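Long-range contact in toll-like receptor 13 (Mus musculus, PDB 4Z0C), which recognises bacterial 23S ribosomal RNA as an innate immune receptor and signals through MYD88 and TRAF6 to activate NF-kappa-B: residues A[167-172]-A[188-193]. Numbering follows the deposited sequence.
Sequences SIMYLD and GNKLRE
The consensus asparagine of a leucine-rich repeat, N189, reaches across to the preceding coil: its OD1 accepts a hydrogen bond from I168 N at 2.9 Å, in the carbonyl plane and on a lone pair. Its ND2 is held by the carbonyls of F186 and L163, and both ends of the buried amide are thereby engaged, fixing its rotation. Stacked from coil to coil, such asparagines of the LxxLxLxxNxL motif tie successive turns of the solenoid together, here repeat 7 to repeat 6 of the leucine-rich-repeat ectodomain, just after strands 160-162 and 183-185. The two loops run on in nearly the same direction, 27° apart, tied by backbone hydrogen bonds from K190 N to I168 O (3.1 Å) and R192 N to M169 O (2.9 Å). Inside the coil, L191 CD2 touches both I168 CG2 (3.9 Å) and L171 CD1 (3.7 Å), while F145 of helix 145-152 packs against I168 and L171. On the other side of the backbone, M169 and R192 lie side by side: with CG anti to the backbone N (chi1 -164°), M169 sets SD over one face of the R192 guanidinium, offset toward its rim; the guanidinium plane is 87° from the Y170 ring. E193 OE1 sits at the edge of that ring, 3.2 Å from Y170 CD1, and accepts a weak hydrogen bond from L171 N; OE2 is hydrogen-bonded to H173 NE2.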
loop_
_atom_site.group_PDB
_atom_site.type_symbol
_atom_site.label_atom_id
_atom_site.label_comp_id
_atom_site.label_asym_id
_atom_site.label_seq_id
_atom_site.Cartn_x
_atom_site.Cartn_y
_atom_site.Cartn_z
ATOM N N SER A 167 -33.783 -28.526 -7.728
ATOM C CA SER A 167 -34.947 -28.730 -6.868
ATOM C C SER A 167 -35.505 -30.158 -6.939
ATOM O O SER A 167 -36.718 -30.375 -6.816
ATOM C CB SER A 167 -36.052 -27.746 -7.237
ATOM O OG SER A 167 -35.681 -26.436 -6.892
ATOM N N ILE A 168 -34.627 -31.130 -7.155
ATOM C CA ILE A 168 -35.054 -32.515 -7.203
ATOM C C ILE A 168 -35.472 -33.002 -5.810
ATOM O O ILE A 168 -34.733 -32.881 -4.827
ATOM C CB ILE A 168 -33.963 -33.410 -7.791
ATOM C CG1 ILE A 168 -33.719 -33.022 -9.251
ATOM C CG2 ILE A 168 -34.383 -34.851 -7.743
ATOM C CD1 ILE A 168 -32.569 -33.761 -9.911
ATOM N N MET A 169 -36.667 -33.570 -5.740
ATOM C CA MET A 169 -37.264 -33.957 -4.475
ATOM C C MET A 169 -37.351 -35.468 -4.440
ATOM O O MET A 169 -37.185 -36.077 -3.387
ATOM C CB MET A 169 -38.662 -33.349 -4.349
ATOM C CG MET A 169 -39.240 -33.351 -2.945
ATOM S SD MET A 169 -40.548 -32.120 -2.757
ATOM C CE MET A 169 -39.723 -30.642 -3.347
ATOM N N TYR A 170 -37.617 -36.070 -5.600
ATOM C CA TYR A 170 -37.747 -37.520 -5.688
ATOM C C TYR A 170 -36.918 -38.142 -6.807
ATOM O O TYR A 170 -36.748 -37.548 -7.866
ATOM C CB TYR A 170 -39.219 -37.892 -5.880
ATOM C CG TYR A 170 -40.087 -37.399 -4.754
ATOM C CD1 TYR A 170 -39.996 -37.972 -3.495
ATOM C CD2 TYR A 170 -40.987 -36.349 -4.938
ATOM C CE1 TYR A 170 -40.763 -37.522 -2.447
ATOM C CE2 TYR A 170 -41.772 -35.894 -3.886
ATOM C CZ TYR A 170 -41.655 -36.495 -2.645
ATOM O OH TYR A 170 -42.408 -36.073 -1.576
ATOM N N LEU A 171 -36.427 -39.356 -6.576
ATOM C CA LEU A 171 -35.803 -40.124 -7.644
ATOM C C LEU A 171 -36.871 -40.778 -8.526
ATOM O O LEU A 171 -38.064 -40.660 -8.253
ATOM C CB LEU A 171 -34.844 -41.185 -7.088
ATOM C CG LEU A 171 -33.451 -40.767 -6.605
ATOM C CD1 LEU A 171 -33.212 -39.272 -6.800
ATOM C CD2 LEU A 171 -33.212 -41.190 -5.173
ATOM N N ASP A 172 -36.436 -41.429 -9.602
ATOM C CA ASP A 172 -37.350 -42.065 -10.556
ATOM C C ASP A 172 -37.528 -43.574 -10.293
ATOM O O ASP A 172 -36.598 -44.244 -9.839
ATOM C CB ASP A 172 -36.851 -41.814 -11.985
ATOM C CG ASP A 172 -37.563 -42.672 -13.014
ATOM O OD1 ASP A 172 -37.084 -43.796 -13.274
ATOM O OD2 ASP A 172 -38.595 -42.227 -13.560
ATOM N N GLY A 188 -27.180 -30.125 -2.838
ATOM C CA GLY A 188 -27.928 -28.886 -2.771
ATOM C C GLY A 188 -29.277 -28.960 -3.446
ATOM O O GLY A 188 -29.798 -27.965 -3.937
ATOM N N ASN A 189 -29.861 -30.144 -3.443
ATOM C CA ASN A 189 -31.237 -30.295 -3.876
ATOM C C ASN A 189 -32.146 -30.416 -2.663
ATOM O O ASN A 189 -31.796 -29.980 -1.560
ATOM C CB ASN A 189 -31.381 -31.517 -4.768
ATOM C CG ASN A 189 -30.939 -31.251 -6.172
ATOM O OD1 ASN A 189 -31.753 -30.932 -7.029
ATOM N ND2 ASN A 189 -29.643 -31.384 -6.426
ATOM N N LYS A 190 -33.303 -31.027 -2.852
ATOM C CA LYS A 190 -34.233 -31.185 -1.744
ATOM C C LYS A 190 -34.787 -32.608 -1.677
ATOM O O LYS A 190 -35.988 -32.816 -1.510
ATOM C CB LYS A 190 -35.335 -30.119 -1.796
ATOM C CG LYS A 190 -35.455 -29.429 -3.129
ATOM C CD LYS A 190 -35.704 -27.952 -2.955
ATOM C CE LYS A 190 -37.069 -27.719 -2.351
ATOM N NZ LYS A 190 -38.176 -28.025 -3.306
ATOM N N LEU A 191 -33.880 -33.572 -1.827
ATOM C CA LEU A 191 -34.206 -34.997 -1.827
ATOM C C LEU A 191 -34.907 -35.468 -0.568
ATOM O O LEU A 191 -34.443 -35.197 0.537
ATOM C CB LEU A 191 -32.939 -35.832 -1.989
ATOM C CG LEU A 191 -32.310 -35.851 -3.374
ATOM C CD1 LEU A 191 -31.006 -36.633 -3.328
ATOM C CD2 LEU A 191 -33.282 -36.463 -4.357
ATOM N N ARG A 192 -35.997 -36.212 -0.749
ATOM C CA ARG A 192 -36.714 -36.825 0.366
ATOM C C ARG A 192 -36.347 -38.293 0.447
ATOM O O ARG A 192 -36.650 -38.952 1.430
ATOM C CB ARG A 192 -38.228 -36.696 0.190
ATOM C CG ARG A 192 -38.751 -35.275 0.176
ATOM C CD ARG A 192 -39.291 -34.838 1.527
ATOM N NE ARG A 192 -39.757 -33.453 1.478
ATOM C CZ ARG A 192 -40.974 -33.083 1.090
ATOM N NH1 ARG A 192 -41.308 -31.801 1.073
ATOM N NH2 ARG A 192 -41.857 -33.997 0.707
ATOM N N GLU A 193 -35.673 -38.800 -0.580
ATOM C CA GLU A 193 -35.356 -40.226 -0.632
ATOM C C GLU A 193 -33.981 -40.487 -1.239
ATOM O O GLU A 193 -33.469 -39.691 -2.023
ATOM C CB GLU A 193 -36.416 -40.967 -1.463
ATOM C CG GLU A 193 -36.042 -41.064 -2.945
ATOM C CD GLU A 193 -37.211 -41.379 -3.863
ATOM O OE1 GLU A 193 -38.090 -40.505 -4.035
ATOM O OE2 GLU A 193 -37.235 -42.492 -4.435
#